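PDB 1OYZ: hypothetical protein yibA from Escherichia coli, which is of unknown function but folds into stacked helices containing HEAT repeats, with only a tentative link to oxidoreductase activity. Local coordinates for residues A[166-171]-A[194-199]; A[175-180]-A[209-214]; A[26-31]-A[44-49]; A[61-66]-A[73-78]. All coordinates share one frame; numbering follows the deposited sequence.

Contact 1: A[166-171]-A[194-199]; sequences NLLKDP and RDCFVE
The backbone N of K169 bonds to O of N166 at 3.0 Å, and here, at the L168-K169 end of segment 166-171, L168 and K169 face C196 and F197 of helix 191-200. The helices 161-168 and 191-200 are stacked in a way consistent with a HEAT-type alpha-solenoid. Helix 173-186, which comes between them in sequence, packs against both: L168 touches I183 and F197 touches N184. The contact itself is apolar, and L168 is central to it, touching both C196 and F197. With CG turned opposite its carbonyl carbon (chi1 -71°), the leucine fork is directed across the gap. CD1 rests 3.8 Å from CB of C196 and also nears the ring of F197; the small, weakly polar cysteine lets the backbones approach to 7.1 Å between the CA atoms of L168 and C196. CD2 meets the ring alone, reaching CE1 of F197 at 4.0 Å in the ring plane, at its edge. Although F197 sets out away from helix 161-168, its long, flat side chain brings the ring rim back to the leucine. A branched aliphatic group suits this place because it can fill two directions at once. At the solvent side K169 contributes only its alkyl chain, so its charged end can stay in water. The looser border of the contact is formed by CE of K169, 4.4 Å from SG of C196.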
loop_
_atom_site.group_PDB
_atom_site.type_symbol
_atom_site.label_atom_id
_atom_site.label_comp_id
_atom_site.label_asym_id
_atom_site.label_seq_id
_atom_site.Cartn_x
_atom_site.Cartn_y
_atom_site.Cartn_z
ATOM N N ASN A 166 -0.679 -3.709 15.330
ATOM C CA ASN A 166 -0.895 -5.152 15.214
ATOM C C ASN A 166 -0.424 -5.671 13.845
ATOM O O ASN A 166 0.081 -6.784 13.754
ATOM C CB ASN A 166 -2.371 -5.509 15.439
ATOM C CG ASN A 166 -2.547 -6.871 16.114
ATOM O OD1 ASN A 166 -2.097 -7.075 17.237
ATOM N ND2 ASN A 166 -3.186 -7.809 15.421
ATOM N N LEU A 167 -0.568 -4.864 12.792
ATOM C CA LEU A 167 -0.132 -5.278 11.454
ATOM C C LEU A 167 1.398 -5.343 11.370
ATOM O O LEU A 167 1.959 -6.071 10.555
ATOM C CB LEU A 167 -0.699 -4.333 10.374
ATOM C CG LEU A 167 -2.240 -4.397 10.234
ATOM C CD1 LEU A 167 -2.777 -3.299 9.314
ATOM C CD2 LEU A 167 -2.644 -5.773 9.701
ATOM N N LEU A 168 2.077 -4.559 12.196
ATOM C CA LEU A 168 3.525 -4.622 12.199
ATOM C C LEU A 168 3.909 -6.028 12.657
ATOM O O LEU A 168 4.971 -6.539 12.292
ATOM C CB LEU A 168 4.113 -3.614 13.179
ATOM C CG LEU A 168 4.015 -2.142 12.808
ATOM C CD1 LEU A 168 4.489 -1.281 13.998
ATOM C CD2 LEU A 168 4.860 -1.875 11.572
ATOM N N LYS A 169 3.038 -6.648 13.455
ATOM C CA LYS A 169 3.304 -7.973 13.997
ATOM C C LYS A 169 2.764 -9.064 13.109
ATOM O O LYS A 169 2.765 -10.241 13.476
ATOM C CB LYS A 169 2.682 -8.113 15.386
ATOM C CG LYS A 169 2.883 -6.907 16.281
ATOM C CD LYS A 169 2.023 -7.026 17.539
ATOM C CE LYS A 169 2.009 -5.735 18.357
ATOM N NZ LYS A 169 1.410 -5.968 19.706
ATOM N N ASP A 170 2.329 -8.681 11.922
ATOM C CA ASP A 170 1.753 -9.651 11.025
ATOM C C ASP A 170 2.715 -10.723 10.549
ATOM O O ASP A 170 3.912 -10.483 10.378
ATOM C CB ASP A 170 1.148 -8.957 9.821
ATOM C CG ASP A 170 0.100 -9.794 9.159
ATOM O OD1 ASP A 170 0.453 -10.795 8.504
ATOM O OD2 ASP A 170 -1.092 -9.457 9.314
ATOM N N PRO A 171 2.194 -11.939 10.355
ATOM C CA PRO A 171 3.009 -13.063 9.890
ATOM C C PRO A 171 3.431 -12.824 8.450
ATOM O O PRO A 171 4.412 -13.377 7.973
ATOM C CB PRO A 171 2.062 -14.252 10.040
ATOM C CG PRO A 171 1.235 -13.862 11.215
ATOM C CD PRO A 171 0.911 -12.423 10.899
ATOM N N ARG A 194 8.231 2.419 18.300
ATOM C CA ARG A 194 9.672 2.338 18.328
ATOM C C ARG A 194 10.114 0.929 18.688
ATOM O O ARG A 194 10.947 0.331 17.994
ATOM C CB ARG A 194 10.236 3.353 19.296
ATOM C CG ARG A 194 10.282 4.691 18.675
ATOM C CD ARG A 194 10.906 5.670 19.581
ATOM N NE ARG A 194 10.637 7.018 19.121
ATOM C CZ ARG A 194 11.301 8.085 19.537
ATOM N NH1 ARG A 194 12.284 7.944 20.423
ATOM N NH2 ARG A 194 10.983 9.282 19.067
ATOM N N ASP A 195 9.533 0.367 19.746
ATOM C CA ASP A 195 9.927 -0.979 20.132
ATOM C C ASP A 195 9.636 -1.969 19.006
ATOM O O ASP A 195 10.421 -2.895 18.780
ATOM C CB ASP A 195 9.239 -1.409 21.451
ATOM C CG ASP A 195 9.596 -0.484 22.633
ATOM O OD1 ASP A 195 10.709 0.081 22.627
ATOM O OD2 ASP A 195 8.771 -0.326 23.571
ATOM N N CYS A 196 8.536 -1.798 18.274
ATOM C CA CYS A 196 8.292 -2.762 17.192
ATOM C C CYS A 196 9.348 -2.561 16.111
ATOM O O CYS A 196 9.808 -3.533 15.536
ATOM C CB CYS A 196 6.884 -2.619 16.593
ATOM S SG CYS A 196 5.536 -3.227 17.692
ATOM N N PHE A 197 9.743 -1.313 15.849
ATOM C CA PHE A 197 10.760 -1.097 14.845
ATOM C C PHE A 197 12.103 -1.734 15.270
ATOM O O PHE A 197 12.742 -2.400 14.446
ATOM C CB PHE A 197 10.917 0.399 14.549
ATOM C CG PHE A 197 9.867 0.948 13.606
ATOM C CD1 PHE A 197 8.779 0.173 13.222
ATOM C CD2 PHE A 197 9.976 2.224 13.103
ATOM C CE1 PHE A 197 7.811 0.664 12.339
ATOM C CE2 PHE A 197 9.012 2.736 12.217
ATOM C CZ PHE A 197 7.926 1.953 11.831
ATOM N N VAL A 198 12.514 -1.559 16.534
ATOM C CA VAL A 198 13.779 -2.148 17.012
ATOM C C VAL A 198 13.758 -3.661 16.730
ATOM O O VAL A 198 14.717 -4.228 16.207
ATOM C CB VAL A 198 13.987 -1.870 18.557
ATOM C CG1 VAL A 198 15.142 -2.703 19.106
ATOM C CG2 VAL A 198 14.248 -0.377 18.797
ATOM N N GLU A 199 12.626 -4.304 17.015
ATOM C CA GLU A 199 12.507 -5.733 16.775
ATOM C C GLU A 199 12.582 -6.034 15.302
ATOM O O GLU A 199 13.100 -7.076 14.889
ATOM C CB GLU A 199 11.178 -6.273 17.318
ATOM C CG GLU A 199 11.026 -6.072 18.818
ATOM C CD GLU A 199 12.148 -6.752 19.600
ATOM O OE1 GLU A 199 12.427 -6.342 20.753
ATOM O OE2 GLU A 199 12.749 -7.704 19.054
#

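Contact 2: A[175-180]-A[209-214]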
loop_
_atom_site.group_PDB
_atom_site.type_symbol
_atom_site.label_atom_id
_atom_site.label_comp_id
_atom_site.label_asym_id
_atom_site.label_seq_id
_atom_site.Cartn_x
_atom_site.Cartn_y
_atom_site.Cartn_z
ATOM N N VAL A 175 2.502 -7.402 4.544
ATOM C CA VAL A 175 1.616 -6.667 5.450
ATOM C C VAL A 175 2.465 -5.793 6.414
ATOM O O VAL A 175 2.191 -4.594 6.591
ATOM C CB VAL A 175 0.734 -7.627 6.316
ATOM C CG1 VAL A 175 0.018 -6.820 7.439
ATOM C CG2 VAL A 175 -0.306 -8.333 5.438
ATOM N N ARG A 176 3.477 -6.397 7.042
ATOM C CA ARG A 176 4.352 -5.644 7.976
ATOM C C ARG A 176 4.997 -4.436 7.272
ATOM O O ARG A 176 5.039 -3.329 7.824
ATOM C CB ARG A 176 5.481 -6.538 8.563
ATOM C CG ARG A 176 5.054 -7.819 9.269
ATOM C CD ARG A 176 6.189 -8.370 10.185
ATOM N NE ARG A 176 7.342 -8.900 9.448
ATOM C CZ ARG A 176 7.295 -9.972 8.661
ATOM N NH1 ARG A 176 8.388 -10.382 8.005
ATOM N NH2 ARG A 176 6.154 -10.647 8.525
ATOM N N ASN A 177 5.463 -4.641 6.041
ATOM C CA ASN A 177 6.109 -3.565 5.301
ATOM C C ASN A 177 5.134 -2.401 5.077
ATOM O O ASN A 177 5.473 -1.231 5.306
ATOM C CB ASN A 177 6.676 -4.109 3.971
ATOM C CG ASN A 177 7.502 -3.065 3.204
ATOM O OD1 ASN A 177 7.108 -2.603 2.133
ATOM N ND2 ASN A 177 8.643 -2.692 3.755
ATOM N N TRP A 178 3.909 -2.724 4.667
ATOM C CA TRP A 178 2.890 -1.699 4.433
ATOM C C TRP A 178 2.550 -0.939 5.706
ATOM O O TRP A 178 2.354 0.267 5.677
ATOM C CB TRP A 178 1.606 -2.335 3.880
ATOM C CG TRP A 178 1.285 -1.944 2.479
ATOM C CD1 TRP A 178 1.390 -2.728 1.356
ATOM C CD2 TRP A 178 0.805 -0.666 2.036
ATOM N NE1 TRP A 178 1.003 -2.007 0.240
ATOM C CE2 TRP A 178 0.648 -0.738 0.632
ATOM C CE3 TRP A 178 0.501 0.539 2.690
ATOM C CZ2 TRP A 178 0.193 0.344 -0.127
ATOM C CZ3 TRP A 178 0.044 1.623 1.921
ATOM C CH2 TRP A 178 -0.097 1.512 0.531
ATOM N N ALA A 179 2.455 -1.648 6.820
ATOM C CA ALA A 179 2.117 -1.004 8.093
ATOM C C ALA A 179 3.204 -0.002 8.448
ATOM O O ALA A 179 2.937 1.190 8.651
ATOM C CB ALA A 179 1.986 -2.060 9.215
ATOM N N ALA A 180 4.437 -0.501 8.486
ATOM C CA ALA A 180 5.595 0.317 8.825
ATOM C C ALA A 180 5.669 1.465 7.847
ATOM O O ALA A 180 5.912 2.603 8.222
ATOM C CB ALA A 180 6.863 -0.516 8.750
ATOM N N ARG A 209 13.279 -4.492 7.220
ATOM C CA ARG A 209 14.421 -3.972 7.980
ATOM C C ARG A 209 14.735 -2.558 7.537
ATOM O O ARG A 209 15.062 -1.680 8.349
ATOM C CB ARG A 209 15.661 -4.836 7.769
ATOM C CG ARG A 209 15.642 -6.204 8.417
ATOM C CD ARG A 209 16.968 -6.937 8.126
ATOM N NE ARG A 209 18.090 -6.204 8.699
ATOM C CZ ARG A 209 19.148 -5.739 8.025
ATOM N NH1 ARG A 209 19.271 -5.916 6.713
ATOM N NH2 ARG A 209 20.100 -5.089 8.681
ATOM N N ILE A 210 14.639 -2.319 6.234
ATOM C CA ILE A 210 14.910 -0.975 5.723
ATOM C C ILE A 210 13.939 0.050 6.261
ATOM O O ILE A 210 14.360 1.121 6.694
ATOM C CB ILE A 210 14.920 -0.948 4.181
ATOM C CG1 ILE A 210 16.227 -1.575 3.678
ATOM C CG2 ILE A 210 14.779 0.479 3.682
ATOM C CD1 ILE A 210 16.176 -2.039 2.212
ATOM N N GLU A 211 12.636 -0.252 6.257
ATOM C CA GLU A 211 11.669 0.706 6.804
ATOM C C GLU A 211 11.889 0.942 8.320
ATOM O O GLU A 211 11.688 2.058 8.826
ATOM C CB GLU A 211 10.219 0.233 6.557
ATOM C CG GLU A 211 9.724 0.315 5.052
ATOM C CD GLU A 211 9.521 1.731 4.532
ATOM O OE1 GLU A 211 9.128 2.575 5.375
ATOM O OE2 GLU A 211 9.701 2.013 3.285
ATOM N N ALA A 212 12.280 -0.111 9.044
ATOM C CA ALA A 212 12.537 0.006 10.490
ATOM C C ALA A 212 13.741 0.933 10.696
ATOM O O ALA A 212 13.727 1.831 11.545
ATOM C CB ALA A 212 12.816 -1.384 11.092
ATOM N N ILE A 213 14.774 0.719 9.897
ATOM C CA ILE A 213 15.960 1.557 9.971
ATOM C C ILE A 213 15.645 3.016 9.679
ATOM O O ILE A 213 16.076 3.918 10.417
ATOM C CB ILE A 213 17.042 1.069 8.989
ATOM C CG1 ILE A 213 17.582 -0.281 9.482
ATOM C CG2 ILE A 213 18.161 2.112 8.881
ATOM C CD1 ILE A 213 18.389 -1.034 8.499
ATOM N N ILE A 214 14.885 3.284 8.616
ATOM C CA ILE A 214 14.593 4.695 8.335
ATOM C C ILE A 214 13.646 5.220 9.414
ATOM O O ILE A 214 13.764 6.357 9.868
ATOM C CB ILE A 214 13.998 4.928 6.892
ATOM C CG1 ILE A 214 12.505 5.024 6.942
ATOM C CG2 ILE A 214 14.385 3.809 5.931
ATOM C CD1 ILE A 214 12.065 6.453 6.911
#
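N177 and E211 meet with their side chains crossing at about a right angle, and the amide plane of the asparagine stands 79° from the carboxylate plane of the glutamate. The touch is between the amide nitrogen of one and the aliphatic part of the other: ND2 of N177 lies 3.4 Å from CG of E211. The torsions explain why the polar ends do not pair. In N177, CG lies opposite the backbone N (chi1 -174°), and this carries the amide from a start beside the interface toward helix 206-218. In E211 the chain bends at chi2 (-70°), turning the carboxylate aside, so that its nearer oxygen, OE2 of E211, is 4.8 Å from ND2 of N177, beyond hydrogen-bonding distance. The methylenes of E211 are left as the packing surface. On the more buried side, CB of A180 faces CB of E211 at 4.1 Å. Alanine suits this spot because its single methyl allows the helices to come close, with 6.4 Å between the CA atoms of A180 and E211. A180 also packs on F197 of helix 191-200 and on L168, while A212 reaches M200. Helices 173-186 and 206-218 pack on each other, and helix 191-200 touches both, consistent with the stacking of a HEAT-type alpha-solenoid.

Contact 3: A[26-31]-A[44-49]; sequences DELFRL and ARVLQL
The F29 ring is approached obliquely by one methyl of L47, whose CD1 sits 3.8 Å from CD1 of the phenylalanine and almost as near to its CE1. The two side chains cross at about a right angle, and the ring swings back to helix 37-50 although the residue sets out away from it. Beside it L28 and L47 run antiparallel alongside each other, with CD1 of L28 only 3.6 Å from CD2 of L47. L47 thus divides its fork between the phenylalanine and the leucine. The same methyl, CD1 of L28, also meets CG1 of V46 at 3.9 Å, a branch that the beta-branched valine presents to it directly. Shortening L47 to an alanine here removes both methyls and would probably leave a gap facing CD1 of L28 and the F29 ring, which would lose this neighbour. A hydrogen bond joins S43 OG to O of L28. Over these segments the axes approach to 9.8 Å, and the N-to-C directions are 135° apart. Two consecutive helices joined by a short loop, turned back on each other around a leucine-rich seam, form a helical hairpin, consistent with the building unit of an alpha-solenoid.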
loop_
_atom_site.group_PDB
_atom_site.type_symbol
_atom_site.label_atom_id
_atom_site.label_comp_id
_atom_site.label_asym_id
_atom_site.label_seq_id
_atom_site.Cartn_x
_atom_site.Cartn_y
_atom_site.Cartn_z
ATOM N N ASP A 26 -21.851 -3.632 -24.449
ATOM C CA ASP A 26 -22.323 -4.995 -24.605
ATOM C C ASP A 26 -21.172 -5.983 -24.738
ATOM O O ASP A 26 -21.218 -7.073 -24.161
ATOM C CB ASP A 26 -23.226 -5.092 -25.840
ATOM C CG ASP A 26 -23.440 -6.524 -26.293
ATOM O OD1 ASP A 26 -24.140 -7.293 -25.585
ATOM O OD2 ASP A 26 -22.900 -6.895 -27.361
ATOM N N GLU A 27 -20.139 -5.605 -25.493
ATOM C CA GLU A 27 -19.000 -6.485 -25.699
ATOM C C GLU A 27 -18.112 -6.556 -24.468
ATOM O O GLU A 27 -17.599 -7.615 -24.135
ATOM C CB GLU A 27 -18.208 -6.026 -26.922
ATOM C CG GLU A 27 -19.091 -6.031 -28.149
ATOM C CD GLU A 27 -18.530 -5.278 -29.331
ATOM O OE1 GLU A 27 -17.875 -4.231 -29.135
ATOM O OE2 GLU A 27 -18.784 -5.730 -30.467
ATOM N N LEU A 28 -17.951 -5.425 -23.793
ATOM C CA LEU A 28 -17.128 -5.377 -22.599
ATOM C C LEU A 28 -17.784 -6.210 -21.509
ATOM O O LEU A 28 -17.126 -7.019 -20.844
ATOM C CB LEU A 28 -16.955 -3.934 -22.138
ATOM C CG LEU A 28 -16.204 -3.044 -23.124
ATOM C CD1 LEU A 28 -16.169 -1.642 -22.578
ATOM C CD2 LEU A 28 -14.804 -3.574 -23.354
ATOM N N PHE A 29 -19.093 -6.035 -21.352
ATOM C CA PHE A 29 -19.842 -6.788 -20.364
ATOM C C PHE A 29 -19.616 -8.279 -20.557
ATOM O O PHE A 29 -19.398 -9.018 -19.603
ATOM C CB PHE A 29 -21.338 -6.484 -20.480
ATOM C CG PHE A 29 -21.692 -5.063 -20.190
ATOM C CD1 PHE A 29 -20.994 -4.335 -19.230
ATOM C CD2 PHE A 29 -22.760 -4.458 -20.838
ATOM C CE1 PHE A 29 -21.364 -3.018 -18.916
ATOM C CE2 PHE A 29 -23.135 -3.143 -20.529
ATOM C CZ PHE A 29 -22.435 -2.424 -19.567
ATOM N N ARG A 30 -19.662 -8.733 -21.795
ATOM C CA ARG A 30 -19.467 -10.149 -22.033
ATOM C C ARG A 30 -18.043 -10.561 -21.623
ATOM O O ARG A 30 -17.844 -11.595 -20.984
ATOM C CB ARG A 30 -19.744 -10.459 -23.503
ATOM C CG ARG A 30 -19.473 -11.883 -23.912
ATOM C CD ARG A 30 -18.583 -11.893 -25.154
ATOM N NE ARG A 30 -19.199 -11.192 -26.288
ATOM C CZ ARG A 30 -18.593 -10.973 -27.455
ATOM N NH1 ARG A 30 -17.346 -11.395 -27.647
ATOM N NH2 ARG A 30 -19.234 -10.341 -28.431
ATOM N N LEU A 31 -17.059 -9.727 -21.958
ATOM C CA LEU A 31 -15.665 -10.012 -21.622
ATOM C C LEU A 31 -15.436 -10.162 -20.117
ATOM O O LEU A 31 -14.448 -10.776 -19.693
ATOM C CB LEU A 31 -14.751 -8.922 -22.201
ATOM C CG LEU A 31 -14.030 -9.241 -23.520
ATOM C CD1 LEU A 31 -14.858 -10.180 -24.379
ATOM C CD2 LEU A 31 -13.734 -7.940 -24.272
ATOM N N ALA A 44 -12.923 -4.478 -17.536
ATOM C CA ALA A 44 -13.412 -3.741 -16.378
ATOM C C ALA A 44 -12.743 -2.375 -16.274
ATOM O O ALA A 44 -13.378 -1.398 -15.893
ATOM C CB ALA A 44 -13.158 -4.555 -15.094
ATOM N N ARG A 45 -11.458 -2.291 -16.597
ATOM C CA ARG A 45 -10.772 -0.996 -16.513
ATOM C C ARG A 45 -11.434 -0.020 -17.490
ATOM O O ARG A 45 -11.658 1.128 -17.150
ATOM C CB ARG A 45 -9.270 -1.117 -16.846
ATOM C CG ARG A 45 -8.411 -1.872 -15.805
ATOM C CD ARG A 45 -6.909 -1.898 -16.191
ATOM N NE ARG A 45 -6.350 -0.539 -16.288
ATOM C CZ ARG A 45 -5.347 -0.183 -17.101
ATOM N NH1 ARG A 45 -4.917 1.073 -17.111
ATOM N NH2 ARG A 45 -4.766 -1.073 -17.906
ATOM N N VAL A 46 -11.758 -0.481 -18.694
ATOM C CA VAL A 46 -12.389 0.409 -19.656
ATOM C C VAL A 46 -13.722 0.837 -19.083
ATOM O O VAL A 46 -14.116 2.005 -19.189
ATOM C CB VAL A 46 -12.615 -0.267 -21.012
ATOM C CG1 VAL A 46 -13.182 0.740 -21.999
ATOM C CG2 VAL A 46 -11.318 -0.845 -21.523
ATOM N N LEU A 47 -14.403 -0.103 -18.433
ATOM C CA LEU A 47 -15.699 0.231 -17.835
ATOM C C LEU A 47 -15.544 1.275 -16.719
ATOM O O LEU A 47 -16.350 2.204 -16.618
ATOM C CB LEU A 47 -16.411 -1.045 -17.319
ATOM C CG LEU A 47 -16.845 -1.997 -18.455
ATOM C CD1 LEU A 47 -17.567 -3.235 -17.952
ATOM C CD2 LEU A 47 -17.749 -1.221 -19.356
ATOM N N GLN A 48 -14.501 1.153 -15.900
ATOM C CA GLN A 48 -14.307 2.126 -14.826
ATOM C C GLN A 48 -14.083 3.512 -15.422
ATOM O O GLN A 48 -14.480 4.512 -14.829
ATOM C CB GLN A 48 -13.098 1.779 -13.922
ATOM C CG GLN A 48 -13.198 0.512 -13.053
ATOM C CD GLN A 48 -11.832 0.138 -12.429
ATOM O OE1 GLN A 48 -10.805 0.239 -13.093
ATOM N NE2 GLN A 48 -11.829 -0.308 -11.165
ATOM N N LEU A 49 -13.439 3.562 -16.589
ATOM C CA LEU A 49 -13.139 4.835 -17.274
ATOM C C LEU A 49 -14.339 5.528 -17.912
ATOM O O LEU A 49 -14.578 6.710 -17.673
ATOM C CB LEU A 49 -12.071 4.626 -18.368
ATOM C CG LEU A 49 -11.733 5.821 -19.284
ATOM C CD1 LEU A 49 -10.961 6.856 -18.505
ATOM C CD2 LEU A 49 -10.907 5.371 -20.486
#

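Contact 4: A[61-66]-A[73-78]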
loop_
_atom_site.group_PDB
_atom_site.type_symbol
_atom_site.label_atom_id
_atom_site.label_comp_id
_atom_site.label_asym_id
_atom_site.label_seq_id
_atom_site.Cartn_x
_atom_site.Cartn_y
_atom_site.Cartn_z
ATOM N N GLU A 61 -25.376 -5.676 -9.745
ATOM C CA GLU A 61 -25.946 -7.020 -9.827
ATOM C C GLU A 61 -24.858 -8.084 -9.675
ATOM O O GLU A 61 -25.038 -9.060 -8.925
ATOM C CB GLU A 61 -26.667 -7.237 -11.146
ATOM C CG GLU A 61 -27.794 -6.280 -11.376
ATOM C CD GLU A 61 -28.474 -6.537 -12.697
ATOM O OE1 GLU A 61 -29.365 -5.745 -13.062
ATOM O OE2 GLU A 61 -28.123 -7.540 -13.369
ATOM N N PHE A 62 -23.741 -7.913 -10.384
ATOM C CA PHE A 62 -22.635 -8.866 -10.282
ATOM C C PHE A 62 -22.226 -9.031 -8.830
ATOM O O PHE A 62 -21.751 -10.089 -8.436
ATOM C CB PHE A 62 -21.406 -8.399 -11.073
ATOM C CG PHE A 62 -21.340 -8.948 -12.465
ATOM C CD1 PHE A 62 -22.509 -9.172 -13.190
ATOM C CD2 PHE A 62 -20.119 -9.226 -13.061
ATOM C CE1 PHE A 62 -22.463 -9.666 -14.485
ATOM C CE2 PHE A 62 -20.059 -9.719 -14.359
ATOM C CZ PHE A 62 -21.236 -9.941 -15.075
ATOM N N CYS A 63 -22.396 -7.973 -8.049
ATOM C CA CYS A 63 -22.039 -8.031 -6.648
ATOM C C CYS A 63 -22.827 -9.097 -5.901
ATOM O O CYS A 63 -22.385 -9.569 -4.860
ATOM C CB CYS A 63 -22.227 -6.665 -5.996
ATOM S SG CYS A 63 -20.773 -5.629 -6.264
ATOM N N SER A 64 -23.968 -9.499 -6.449
ATOM C CA SER A 64 -24.800 -10.526 -5.819
ATOM C C SER A 64 -24.768 -11.858 -6.535
ATOM O O SER A 64 -25.553 -12.749 -6.233
ATOM C CB SER A 64 -26.240 -10.053 -5.738
ATOM O OG SER A 64 -26.324 -9.078 -4.722
ATOM N N ASP A 65 -23.860 -12.001 -7.485
ATOM C CA ASP A 65 -23.788 -13.241 -8.222
ATOM C C ASP A 65 -23.248 -14.380 -7.375
ATOM O O ASP A 65 -22.499 -14.166 -6.428
ATOM C CB ASP A 65 -22.916 -13.096 -9.462
ATOM C CG ASP A 65 -23.160 -14.213 -10.456
ATOM O OD1 ASP A 65 -24.111 -14.091 -11.235
ATOM O OD2 ASP A 65 -22.424 -15.224 -10.450
ATOM N N LYS A 66 -23.626 -15.595 -7.749
ATOM C CA LYS A 66 -23.200 -16.794 -7.057
ATOM C C LYS A 66 -21.724 -17.009 -7.370
ATOM O O LYS A 66 -20.980 -17.526 -6.552
ATOM C CB LYS A 66 -24.027 -17.980 -7.559
ATOM C CG LYS A 66 -23.931 -19.243 -6.716
ATOM C CD LYS A 66 -24.583 -20.423 -7.440
ATOM C CE LYS A 66 -24.561 -21.706 -6.622
ATOM N NZ LYS A 66 -25.146 -22.815 -7.434
ATOM N N ILE A 73 -15.117 -8.880 -9.672
ATOM C CA ILE A 73 -15.118 -7.956 -10.785
ATOM C C ILE A 73 -16.119 -6.787 -10.608
ATOM O O ILE A 73 -15.844 -5.640 -10.995
ATOM C CB ILE A 73 -15.441 -8.717 -12.091
ATOM C CG1 ILE A 73 -14.182 -8.826 -12.947
ATOM C CG2 ILE A 73 -16.578 -8.055 -12.828
ATOM C CD1 ILE A 73 -13.502 -7.499 -13.288
ATOM N N GLY A 74 -17.285 -7.081 -10.059
ATOM C CA GLY A 74 -18.256 -6.026 -9.836
ATOM C C GLY A 74 -17.789 -5.017 -8.797
ATOM O O GLY A 74 -17.935 -3.802 -8.976
ATOM N N ALA A 75 -17.236 -5.532 -7.704
ATOM C CA ALA A 75 -16.733 -4.694 -6.629
ATOM C C ALA A 75 -15.524 -3.904 -7.133
ATOM O O ALA A 75 -15.343 -2.748 -6.766
ATOM C CB ALA A 75 -16.350 -5.553 -5.440
ATOM N N PHE A 76 -14.715 -4.519 -7.989
ATOM C CA PHE A 76 -13.544 -3.824 -8.550
ATOM C C PHE A 76 -14.032 -2.625 -9.378
ATOM O O PHE A 76 -13.595 -1.489 -9.179
ATOM C CB PHE A 76 -12.738 -4.779 -9.442
ATOM C CG PHE A 76 -11.585 -4.122 -10.184
ATOM C CD1 PHE A 76 -10.522 -3.544 -9.488
ATOM C CD2 PHE A 76 -11.546 -4.136 -11.587
ATOM C CE1 PHE A 76 -9.431 -2.999 -10.169
ATOM C CE2 PHE A 76 -10.461 -3.594 -12.285
ATOM C CZ PHE A 76 -9.393 -3.021 -11.576
ATOM N N ILE A 77 -14.946 -2.882 -10.299
ATOM C CA ILE A 77 -15.474 -1.822 -11.135
ATOM C C ILE A 77 -16.014 -0.690 -10.287
ATOM O O ILE A 77 -15.702 0.487 -10.507
ATOM C CB ILE A 77 -16.588 -2.360 -12.075
ATOM C CG1 ILE A 77 -15.973 -3.225 -13.160
ATOM C CG2 ILE A 77 -17.300 -1.223 -12.781
ATOM C CD1 ILE A 77 -16.975 -3.904 -14.035
ATOM N N LEU A 78 -16.803 -1.066 -9.295
ATOM C CA LEU A 78 -17.443 -0.123 -8.387
ATOM C C LEU A 78 -16.473 0.768 -7.602
ATOM O O LEU A 78 -16.843 1.840 -7.146
ATOM C CB LEU A 78 -18.352 -0.921 -7.436
ATOM C CG LEU A 78 -19.884 -0.833 -7.575
ATOM C CD1 LEU A 78 -20.287 -0.552 -8.995
ATOM C CD2 LEU A 78 -20.542 -2.107 -7.056
#
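A chi1 of -84° sets SG of C63 opposite its carbonyl carbon and aims the sulfur at helix 68-80, while the chi1 of F62 (-94°), displaced from the usual staggered value, lays the phenylalanine alongside I73. The sulfur ends 3.6 Å from CD2 of L78 and also rests against the backbone at A75, 3.8 Å from its N. A thiol suits this buried slot, being small and polarisable. F62 and I73 extend in parallel; CG2 of I73 meets CD2 of F62 at 3.7 Å, at the ring's edge and near its plane. Next to I73, G74 brings its CA to 4.1 Å from CB of F62. The backbones can come so near, 5.2 Å between the CA atoms of F62 and G74, because no side chain intervenes; a beta carbon at G74 would press on CB of F62. Every touching residue is buried, and helices 53-63 and 68-80, joined by a short loop, pack as a helical hairpin, consistent with the unit of an alpha-solenoid. Helix 88-101 covers C63 and A75 with M98, and L78 with V91 and L95. Helix 37-50 meets I73 through A44, and I77 through A44 and L47.

The four contacts belong to two regions of one helical stack. Contacts 3 and 4 have centres 13 Å apart and touch directly, Q48 NE2 probably bonding to F76 O; both are buried. Contacts 1 and 2, with centres 9 Å apart, hold different helices that are interleaved along the chain, and D170 O probably bonds to R176 NH2 between them; both are only partly buried. The chemistry also differs: contact 3 is aliphatic and aromatic, contact 4 adds a sulfur and a glycine, contact 1 has a lysine at its border, and contact 2 packs an amide against a glutamate. Contacts 1 and 3 lie on opposite sides of the chain's centre.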